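Tryptophane-5-halogenase (Microbispora sp. ATCC PTA-5024, PDB 5UAO) probably catalyses the FAD-dependent chlorination of tryptophan at position 5 in the lanthipeptide NAI-107, working on the peptide after translation. Local coordinates at residues Thr44-Leu55 / Val366-Pro374; Arg332-Met342 / Leu381-Ala391. All blocks are in the same frame, centred on the assembly; numbering follows the deposited sequence.

Contact 1: residues Thr44-Leu55 / Val366-Pro374; sequences TALALKAKRPWL and VQILVSLLP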
loop_
_atom_site.group_PDB
_atom_site.type_symbol
_atom_site.label_atom_id
_atom_site.label_comp_id
_atom_site.label_asym_id
_atom_site.label_seq_id
_atom_site.Cartn_x
_atom_site.Cartn_y
_atom_site.Cartn_z
ATOM N N THR A 44 -23.677 3.026 11.041
ATOM C CA THR A 44 -23.644 1.629 10.689
ATOM C C THR A 44 -25.011 1.130 10.280
ATOM O O THR A 44 -25.118 0.437 9.247
ATOM C CB THR A 44 -23.233 0.768 11.892
ATOM O OG1 THR A 44 -21.957 1.204 12.329
ATOM C CG2 THR A 44 -23.166 -0.667 11.520
ATOM N N ALA A 45 -26.046 1.468 11.054
ATOM C CA ALA A 45 -27.401 0.991 10.731
ATOM C C ALA A 45 -27.892 1.540 9.355
ATOM O O ALA A 45 -28.464 0.804 8.563
ATOM C CB ALA A 45 -28.361 1.408 11.835
ATOM N N LEU A 46 -27.586 2.806 9.064
ATOM C CA LEU A 46 -27.963 3.403 7.784
ATOM C C LEU A 46 -27.224 2.750 6.611
ATOM O O LEU A 46 -27.813 2.559 5.562
ATOM C CB LEU A 46 -27.724 4.909 7.809
ATOM C CG LEU A 46 -28.721 5.631 8.669
ATOM C CD1 LEU A 46 -28.239 7.030 8.964
ATOM C CD2 LEU A 46 -30.041 5.724 7.930
ATOM N N ALA A 47 -25.934 2.418 6.813
ATOM C CA ALA A 47 -25.138 1.760 5.786
ATOM C C ALA A 47 -25.635 0.340 5.499
ATOM O O ALA A 47 -25.722 -0.027 4.292
ATOM C CB ALA A 47 -23.679 1.733 6.167
ATOM N N LEU A 48 -25.990 -0.423 6.564
ATOM C CA LEU A 48 -26.524 -1.735 6.378
ATOM C C LEU A 48 -27.836 -1.742 5.592
ATOM O O LEU A 48 -28.017 -2.544 4.678
ATOM C CB LEU A 48 -26.749 -2.473 7.693
ATOM C CG LEU A 48 -25.473 -2.936 8.377
ATOM C CD1 LEU A 48 -25.803 -3.145 9.872
ATOM C CD2 LEU A 48 -24.934 -4.198 7.755
ATOM N N LYS A 49 -28.754 -0.908 5.997
ATOM C CA LYS A 49 -30.022 -0.816 5.321
ATOM C C LYS A 49 -29.887 -0.240 3.869
ATOM O O LYS A 49 -30.645 -0.651 3.015
ATOM C CB LYS A 49 -30.980 0.011 6.183
ATOM C CG LYS A 49 -32.455 -0.287 5.992
ATOM C CD LYS A 49 -32.825 -1.714 6.416
ATOM C CE LYS A 49 -34.296 -1.964 6.139
ATOM N NZ LYS A 49 -34.545 -3.427 6.106
ATOM N N ALA A 50 -28.925 0.658 3.586
ATOM C CA ALA A 50 -28.745 1.228 2.242
ATOM C C ALA A 50 -28.219 0.191 1.297
ATOM O O ALA A 50 -28.669 0.095 0.175
ATOM C CB ALA A 50 -27.731 2.363 2.249
ATOM N N LYS A 51 -27.243 -0.592 1.745
ATOM C CA LYS A 51 -26.570 -1.499 0.836
ATOM C C LYS A 51 -27.095 -2.917 0.867
ATOM O O LYS A 51 -26.852 -3.632 -0.100
ATOM C CB LYS A 51 -25.081 -1.508 1.091
ATOM C CG LYS A 51 -24.398 -0.169 0.934
ATOM C CD LYS A 51 -24.455 0.417 -0.464
ATOM C CE LYS A 51 -23.802 1.766 -0.415
ATOM N NZ LYS A 51 -24.037 2.591 -1.610
ATOM N N ARG A 52 -27.811 -3.325 1.933
ATOM C CA ARG A 52 -28.337 -4.675 2.099
ATOM C C ARG A 52 -29.770 -4.548 2.592
ATOM O O ARG A 52 -30.092 -4.916 3.720
ATOM C CB ARG A 52 -27.500 -5.454 3.118
ATOM C CG ARG A 52 -26.113 -5.709 2.602
ATOM C CD ARG A 52 -25.438 -6.731 3.430
ATOM N NE ARG A 52 -24.027 -6.827 3.115
ATOM C CZ ARG A 52 -23.396 -7.964 2.899
ATOM N NH1 ARG A 52 -24.037 -9.136 2.987
ATOM N NH2 ARG A 52 -22.118 -7.944 2.647
ATOM N N PRO A 53 -30.648 -3.950 1.759
ATOM C CA PRO A 53 -31.939 -3.557 2.265
ATOM C C PRO A 53 -32.818 -4.703 2.654
ATOM O O PRO A 53 -33.758 -4.513 3.409
ATOM C CB PRO A 53 -32.544 -2.776 1.078
ATOM C CG PRO A 53 -31.756 -3.205 -0.092
ATOM C CD PRO A 53 -30.393 -3.314 0.452
ATOM N N TRP A 54 -32.504 -5.889 2.204
ATOM C CA TRP A 54 -33.199 -7.087 2.675
ATOM C C TRP A 54 -32.948 -7.436 4.167
ATOM O O TRP A 54 -33.693 -8.226 4.726
ATOM C CB TRP A 54 -32.820 -8.315 1.824
ATOM C CG TRP A 54 -31.401 -8.571 1.763
ATOM C CD1 TRP A 54 -30.674 -9.383 2.588
ATOM C CD2 TRP A 54 -30.478 -8.002 0.821
ATOM N NE1 TRP A 54 -29.332 -9.324 2.218
ATOM C CE2 TRP A 54 -29.205 -8.506 1.122
ATOM C CE3 TRP A 54 -30.618 -7.122 -0.264
ATOM C CZ2 TRP A 54 -28.061 -8.166 0.377
ATOM C CZ3 TRP A 54 -29.470 -6.761 -1.001
ATOM C CH2 TRP A 54 -28.215 -7.292 -0.674
ATOM N N LEU A 55 -31.893 -6.899 4.783
ATOM C CA LEU A 55 -31.648 -7.215 6.179
ATOM C C LEU A 55 -32.665 -6.585 7.091
ATOM O O LEU A 55 -33.131 -5.480 6.880
ATOM C CB LEU A 55 -30.293 -6.741 6.610
ATOM C CG LEU A 55 -29.144 -7.448 5.974
ATOM C CD1 LEU A 55 -27.868 -6.828 6.541
ATOM C CD2 LEU A 55 -29.259 -8.931 6.202
ATOM N N VAL A 366 -17.280 0.763 8.830
ATOM C CA VAL A 366 -18.600 0.492 8.209
ATOM C C VAL A 366 -18.469 -0.104 6.817
ATOM O O VAL A 366 -19.182 -1.064 6.467
ATOM C CB VAL A 366 -19.464 1.738 8.213
ATOM C CG1 VAL A 366 -20.766 1.572 7.438
ATOM C CG2 VAL A 366 -19.844 2.086 9.663
ATOM N N GLN A 367 -17.570 0.443 6.010
ATOM C CA GLN A 367 -17.424 -0.096 4.634
ATOM C C GLN A 367 -16.903 -1.472 4.655
ATOM O O GLN A 367 -17.267 -2.307 3.848
ATOM C CB GLN A 367 -16.537 0.795 3.735
ATOM C CG GLN A 367 -17.252 1.997 3.322
ATOM C CD GLN A 367 -16.398 2.845 2.434
ATOM O OE1 GLN A 367 -15.774 3.840 2.877
ATOM N NE2 GLN A 367 -16.299 2.422 1.203
ATOM N N ILE A 368 -15.988 -1.734 5.573
ATOM C CA ILE A 368 -15.469 -3.080 5.778
ATOM C C ILE A 368 -16.585 -4.067 6.137
ATOM O O ILE A 368 -16.743 -5.130 5.494
ATOM C CB ILE A 368 -14.358 -3.068 6.857
ATOM C CG1 ILE A 368 -13.109 -2.352 6.316
ATOM C CG2 ILE A 368 -13.964 -4.453 7.335
ATOM C CD1 ILE A 368 -12.046 -2.190 7.367
ATOM N N LEU A 369 -17.372 -3.708 7.125
ATOM C CA LEU A 369 -18.467 -4.569 7.565
ATOM C C LEU A 369 -19.457 -4.794 6.446
ATOM O O LEU A 369 -19.894 -5.923 6.173
ATOM C CB LEU A 369 -19.186 -3.910 8.731
ATOM C CG LEU A 369 -20.514 -4.612 9.192
ATOM C CD1 LEU A 369 -20.195 -5.991 9.748
ATOM C CD2 LEU A 369 -21.231 -3.756 10.200
ATOM N N VAL A 370 -19.825 -3.724 5.772
ATOM C CA VAL A 370 -20.913 -3.810 4.781
ATOM C C VAL A 370 -20.518 -4.622 3.563
ATOM O O VAL A 370 -21.344 -5.420 3.021
ATOM C CB VAL A 370 -21.464 -2.451 4.414
ATOM C CG1 VAL A 370 -22.530 -2.542 3.307
ATOM C CG2 VAL A 370 -22.110 -1.867 5.667
ATOM N N SER A 371 -19.262 -4.473 3.167
ATOM C CA SER A 371 -18.707 -5.282 2.106
ATOM C C SER A 371 -18.485 -6.725 2.447
ATOM O O SER A 371 -18.539 -7.544 1.564
ATOM C CB SER A 371 -17.291 -4.774 1.783
ATOM O OG SER A 371 -17.364 -3.490 1.270
ATOM N N LEU A 372 -18.025 -7.011 3.670
ATOM C CA LEU A 372 -17.550 -8.321 4.011
ATOM C C LEU A 372 -18.516 -9.216 4.818
ATOM O O LEU A 372 -18.234 -10.399 5.003
ATOM C CB LEU A 372 -16.208 -8.232 4.742
ATOM C CG LEU A 372 -15.027 -7.634 3.999
ATOM C CD1 LEU A 372 -13.763 -7.818 4.844
ATOM C CD2 LEU A 372 -14.836 -8.237 2.636
ATOM N N LEU A 373 -19.628 -8.667 5.283
ATOM C CA LEU A 373 -20.595 -9.416 6.110
ATOM C C LEU A 373 -21.039 -10.650 5.323
ATOM O O LEU A 373 -21.445 -10.521 4.186
ATOM C CB LEU A 373 -21.761 -8.545 6.465
ATOM C CG LEU A 373 -22.898 -9.221 7.297
ATOM C CD1 LEU A 373 -22.443 -9.461 8.721
ATOM C CD2 LEU A 373 -24.150 -8.371 7.289
ATOM N N PRO A 374 -20.888 -11.855 5.894
ATOM C CA PRO A 374 -21.354 -13.004 5.119
ATOM C C PRO A 374 -22.862 -13.032 4.927
ATOM O O PRO A 374 -23.590 -12.446 5.692
ATOM C CB PRO A 374 -20.897 -14.206 5.944
ATOM C CG PRO A 374 -19.781 -13.684 6.815
ATOM C CD PRO A 374 -20.164 -12.270 7.118
#

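Contact 2: residues Arg332-Met342 / Leu381-Ala391; sequences RHREAWRGNVM and LPSDAANQALA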
loop_
_atom_site.group_PDB
_atom_site.type_symbol
_atom_site.label_atom_id
_atom_site.label_comp_id
_atom_site.label_asym_id
_atom_site.label_seq_id
_atom_site.Cartn_x
_atom_site.Cartn_y
_atom_site.Cartn_z
ATOM N N ARG A 332 -6.192 1.052 20.626
ATOM C CA ARG A 332 -7.098 0.226 19.867
ATOM C C ARG A 332 -7.134 -1.152 20.515
ATOM O O ARG A 332 -6.229 -1.514 21.226
ATOM C CB ARG A 332 -6.690 0.111 18.415
ATOM C CG ARG A 332 -5.357 -0.567 18.165
ATOM C CD ARG A 332 -5.241 -0.965 16.694
ATOM N NE ARG A 332 -3.899 -1.491 16.406
ATOM C CZ ARG A 332 -3.560 -2.765 16.581
ATOM N NH1 ARG A 332 -4.459 -3.691 16.929
ATOM N NH2 ARG A 332 -2.344 -3.141 16.317
ATOM N N HIS A 333 -8.184 -1.921 20.245
ATOM C CA HIS A 333 -8.215 -3.328 20.568
ATOM C C HIS A 333 -7.451 -4.146 19.534
ATOM O O HIS A 333 -7.145 -3.662 18.447
ATOM C CB HIS A 333 -9.617 -3.791 20.718
ATOM C CG HIS A 333 -10.288 -3.210 21.915
ATOM N ND1 HIS A 333 -10.821 -1.940 21.927
ATOM C CD2 HIS A 333 -10.464 -3.709 23.149
ATOM C CE1 HIS A 333 -11.334 -1.694 23.116
ATOM N NE2 HIS A 333 -11.119 -2.753 23.879
ATOM N N ARG A 334 -7.068 -5.360 19.929
ATOM C CA ARG A 334 -6.263 -6.233 19.086
ATOM C C ARG A 334 -7.018 -6.534 17.830
ATOM O O ARG A 334 -6.439 -6.565 16.758
ATOM C CB ARG A 334 -5.917 -7.529 19.832
ATOM C CG ARG A 334 -4.734 -8.340 19.313
ATOM C CD ARG A 334 -4.499 -9.550 20.205
ATOM N NE ARG A 334 -5.766 -10.309 20.458
ATOM C CZ ARG A 334 -5.940 -11.224 21.444
ATOM N NH1 ARG A 334 -4.939 -11.544 22.270
ATOM N NH2 ARG A 334 -7.106 -11.860 21.588
ATOM N N GLU A 335 -8.335 -6.706 17.953
ATOM C CA GLU A 335 -9.143 -7.069 16.817
ATOM C C GLU A 335 -10.422 -6.268 16.883
ATOM O O GLU A 335 -10.892 -5.914 17.983
ATOM C CB GLU A 335 -9.488 -8.571 16.910
ATOM C CG GLU A 335 -8.308 -9.517 17.187
ATOM C CD GLU A 335 -8.722 -10.975 17.088
ATOM O OE1 GLU A 335 -9.363 -11.439 18.036
ATOM O OE2 GLU A 335 -8.468 -11.616 16.023
ATOM N N ALA A 336 -11.001 -6.019 15.729
ATOM C CA ALA A 336 -12.309 -5.398 15.636
ATOM C C ALA A 336 -13.457 -6.369 15.405
ATOM O O ALA A 336 -14.635 -6.056 15.708
ATOM C CB ALA A 336 -12.303 -4.350 14.514
ATOM N N TRP A 337 -13.148 -7.503 14.763
ATOM C CA TRP A 337 -14.154 -8.458 14.369
ATOM C C TRP A 337 -13.749 -9.816 14.909
ATOM O O TRP A 337 -12.634 -10.309 14.637
ATOM C CB TRP A 337 -14.246 -8.518 12.870
ATOM C CG TRP A 337 -15.326 -9.325 12.255
ATOM C CD1 TRP A 337 -16.034 -10.380 12.810
ATOM C CD2 TRP A 337 -15.799 -9.196 10.919
ATOM N NE1 TRP A 337 -16.941 -10.835 11.945
ATOM C CE2 TRP A 337 -16.824 -10.165 10.754
ATOM C CE3 TRP A 337 -15.489 -8.323 9.846
ATOM C CZ2 TRP A 337 -17.546 -10.305 9.564
ATOM C CZ3 TRP A 337 -16.208 -8.441 8.613
ATOM C CH2 TRP A 337 -17.246 -9.436 8.496
ATOM N N ARG A 338 -14.679 -10.431 15.618
ATOM C CA ARG A 338 -14.527 -11.799 16.034
ATOM C C ARG A 338 -15.869 -12.542 16.023
ATOM O O ARG A 338 -16.841 -12.157 16.682
ATOM C CB ARG A 338 -13.925 -11.852 17.404
ATOM C CG ARG A 338 -13.502 -13.263 17.778
ATOM C CD ARG A 338 -12.525 -13.185 18.909
ATOM N NE ARG A 338 -11.942 -14.479 19.188
ATOM C CZ ARG A 338 -10.653 -14.738 19.125
ATOM N NH1 ARG A 338 -9.774 -13.789 18.827
ATOM N NH2 ARG A 338 -10.237 -15.967 19.389
ATOM N N GLY A 339 -15.911 -13.629 15.281
ATOM C CA GLY A 339 -17.142 -14.420 15.102
ATOM C C GLY A 339 -18.253 -13.539 14.572
ATOM O O GLY A 339 -18.145 -12.951 13.520
ATOM N N ASN A 340 -19.344 -13.439 15.336
ATOM C CA ASN A 340 -20.512 -12.711 14.901
ATOM C C ASN A 340 -20.616 -11.340 15.548
ATOM O O ASN A 340 -21.716 -10.795 15.674
ATOM C CB ASN A 340 -21.792 -13.569 15.154
ATOM C CG ASN A 340 -22.104 -13.817 16.619
ATOM O OD1 ASN A 340 -21.288 -13.705 17.505
ATOM N ND2 ASN A 340 -23.347 -14.177 16.876
ATOM N N VAL A 341 -19.458 -10.785 15.927
ATOM C CA VAL A 341 -19.395 -9.442 16.472
ATOM C C VAL A 341 -18.374 -8.624 15.708
ATOM O O VAL A 341 -17.250 -9.077 15.542
ATOM C CB VAL A 341 -18.959 -9.519 17.940
ATOM C CG1 VAL A 341 -18.722 -8.130 18.474
ATOM C CG2 VAL A 341 -20.029 -10.234 18.757
ATOM N N MET A 342 -18.776 -7.462 15.217
ATOM C CA MET A 342 -17.795 -6.449 14.790
ATOM C C MET A 342 -17.982 -5.167 15.599
ATOM O O MET A 342 -19.075 -4.734 15.833
ATOM C CB MET A 342 -17.896 -6.147 13.317
ATOM C CG MET A 342 -16.899 -4.985 13.021
ATOM S SD MET A 342 -16.265 -5.101 11.420
ATOM C CE MET A 342 -15.313 -3.577 11.190
ATOM N N LEU A 381 -15.343 -16.758 6.843
ATOM C CA LEU A 381 -15.422 -15.504 7.623
ATOM C C LEU A 381 -14.169 -14.649 7.422
ATOM O O LEU A 381 -13.156 -15.034 7.851
ATOM C CB LEU A 381 -15.570 -15.813 9.092
ATOM C CG LEU A 381 -15.897 -14.585 9.947
ATOM C CD1 LEU A 381 -17.270 -14.024 9.600
ATOM C CD2 LEU A 381 -15.845 -14.973 11.415
ATOM N N PRO A 382 -14.252 -13.468 6.813
ATOM C CA PRO A 382 -13.010 -12.716 6.542
ATOM C C PRO A 382 -12.640 -11.713 7.637
ATOM O O PRO A 382 -12.211 -10.601 7.363
ATOM C CB PRO A 382 -13.370 -11.974 5.267
ATOM C CG PRO A 382 -14.789 -11.587 5.564
ATOM C CD PRO A 382 -15.406 -12.762 6.283
ATOM N N SER A 383 -12.724 -12.139 8.881
ATOM C CA SER A 383 -12.461 -11.286 9.996
ATOM C C SER A 383 -10.953 -10.993 10.184
ATOM O O SER A 383 -10.582 -9.897 10.607
ATOM C CB SER A 383 -13.058 -11.905 11.287
ATOM O OG SER A 383 -12.557 -13.218 11.577
ATOM N N ASP A 384 -10.064 -11.903 9.819
ATOM C CA ASP A 384 -8.616 -11.554 9.931
ATOM C C ASP A 384 -8.239 -10.407 8.964
ATOM O O ASP A 384 -7.462 -9.479 9.322
ATOM C CB ASP A 384 -7.729 -12.753 9.651
ATOM C CG ASP A 384 -7.878 -13.851 10.686
ATOM O OD1 ASP A 384 -8.034 -13.597 11.900
ATOM O OD2 ASP A 384 -7.834 -15.015 10.273
ATOM N N ALA A 385 -8.786 -10.424 7.760
ATOM C CA ALA A 385 -8.465 -9.357 6.798
ATOM C C ALA A 385 -8.921 -8.009 7.327
ATOM O O ALA A 385 -8.199 -7.005 7.194
ATOM C CB ALA A 385 -9.110 -9.583 5.466
ATOM N N ALA A 386 -10.136 -7.991 7.880
ATOM C CA ALA A 386 -10.718 -6.782 8.446
ATOM C C ALA A 386 -9.863 -6.324 9.587
ATOM O O ALA A 386 -9.512 -5.156 9.645
ATOM C CB ALA A 386 -12.155 -7.022 8.925
ATOM N N ASN A 387 -9.463 -7.233 10.480
ATOM C CA ASN A 387 -8.667 -6.830 11.626
ATOM C C ASN A 387 -7.302 -6.250 11.313
ATOM O O ASN A 387 -6.826 -5.283 11.985
ATOM C CB ASN A 387 -8.487 -7.993 12.582
ATOM C CG ASN A 387 -9.816 -8.411 13.225
ATOM O OD1 ASN A 387 -10.714 -7.588 13.356
ATOM N ND2 ASN A 387 -9.921 -9.647 13.647
ATOM N N GLN A 388 -6.606 -6.884 10.363
ATOM C CA GLN A 388 -5.324 -6.378 9.911
ATOM C C GLN A 388 -5.422 -5.041 9.220
ATOM O O GLN A 388 -4.568 -4.206 9.381
ATOM C CB GLN A 388 -4.666 -7.409 8.947
ATOM C CG GLN A 388 -4.179 -8.630 9.687
ATOM C CD GLN A 388 -3.646 -9.718 8.744
ATOM O OE1 GLN A 388 -3.771 -9.627 7.519
ATOM N NE2 GLN A 388 -3.118 -10.781 9.332
ATOM N N ALA A 389 -6.464 -4.813 8.441
ATOM C CA ALA A 389 -6.601 -3.564 7.722
ATOM C C ALA A 389 -6.856 -2.442 8.713
ATOM O O ALA A 389 -6.235 -1.339 8.628
ATOM C CB ALA A 389 -7.741 -3.623 6.710
ATOM N N LEU A 390 -7.740 -2.709 9.661
ATOM C CA LEU A 390 -8.027 -1.684 10.680
ATOM C C LEU A 390 -6.857 -1.389 11.611
ATOM O O LEU A 390 -6.587 -0.214 11.934
ATOM C CB LEU A 390 -9.298 -2.046 11.479
ATOM C CG LEU A 390 -10.585 -1.740 10.683
ATOM C CD1 LEU A 390 -11.783 -2.491 11.251
ATOM C CD2 LEU A 390 -10.831 -0.251 10.582
ATOM N N ALA A 391 -6.181 -2.413 12.068
ATOM C CA ALA A 391 -5.007 -2.199 12.911
ATOM C C ALA A 391 -3.979 -1.316 12.159
ATOM O O ALA A 391 -3.329 -0.467 12.755
ATOM C CB ALA A 391 -4.327 -3.536 13.276
HETATM O O HOH W 1 -7.550 -5.003 14.672
HETATM O O HOH W 2 -7.540 -11.386 13.337
HETATM O O HOH W 3 -13.658 -14.378 13.612
#

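Contact 1: residues Thr44-Leu55 / Val366-Pro374
Helices 44-51 and 366-372 run side by side in roughly the same direction, 32° apart with axes 9.9 Å apart at closest approach, and Thr44 lies level with Val366 and Leu48 with Val370. CG2 of Thr44, anti to its own backbone N, meets Leu369 CD2 at 3.9 Å, while its OG1 turns back to bond Ala40 O within its own helix. Val370 divides its branches between neighbours: CG2 lies 4.0 Å from Ala47 CB, and CG1 presses on Lys51 CB at 3.5 Å. Beyond the helix end, Arg52 reaches across with its chain extended from CG to NE. NE and NH2 both grip Val370 O side-on; the NH2 bond is the shorter at 2.7 Å, with an N-H...O angle of 155°, and the oxygen lies nearly in the guanidinium plane. A weak bond joins NH2 to Leu373 O, and Leu373 CB lies 3.8 Å above one guanidinium face, displaced toward its rim. The presumably positive group would probably suit the C-terminal end of helix 366-372. Leu55 CD1 and Leu373 CD2 meet tip to tip at 4.1 Å. Helix 39-51 follows strand 31-35 through a GxGxxG pattern, consistent with the Rossmann-type FAD-binding fold of flavin-dependent halogenases.

Contact 2: residues Arg332-Met342 / Leu381-Ala391
The hairpin of strands 337-338 and 341-343, at one edge of the mixed sheet, leans on the first turns of helix 383-406 through Trp337 and Asn387. The Asn387 amide works as a two-way clamp on the backbone. Its OD1 takes Trp337 N at 2.8 Å, in the carbonyl plane on a lone pair, and also Ala336 N, which comes from above that plane, 58° out of it. Its ND2 returns a nearly straight bond to Trp337 O (3.0 Å, 166°), so the amide is fixed in rotation. A leucine here would probably leave the Ala336 and Trp337 amides without their shared acceptor and Trp337 O without its donor. With CG anti to the backbone N (chi1 -173°), the Trp337 indole lies against the helix start: Ser383 CB makes a CH-pi contact 3.7 Å from the five-membered-ring centroid, Met342 CB lies over the opposite face, and Ala386 CB is 3.7 Å from CE3. NE1 bonds Gly339 O in the ring plane. Farther along, Ala391 CB sits over the centre of the Arg332 guanidinium, 3.4 Å above its plane; Arg332 NE pairs with Asp395. A type II' turn at Arg338-Val341, with Gly339 at positive phi, closes a beta hairpin with a two-residue loop, Gly339-Asn340.

Contacts 1 and 2 have centres about 16 Å apart, on the same side of the chain's centre. Along the chain their segments alternate: 44-55, 332-342, 366-374, 381-391. Helices 358-372 and 383-406 are consecutive and pack together, Ile368 CG2 lying 3.5 Å from Ala386 CB; against the hairpin, Leu372 O lies 3.8 Å from Trp337 CH2. Contact 1 packs on the eight-stranded mixed sheet through Leu48 on strand 31-35, whereas contact 2 includes its strands 337-338 and 341-343; Phe227 of strand 227-230 touches both. Helix 358-372 therefore packs on helix 39-51 of the N-terminal Rossmann-type region and on the helix that follows it in the chain, and both contacts reach Leu434 of the second subunit.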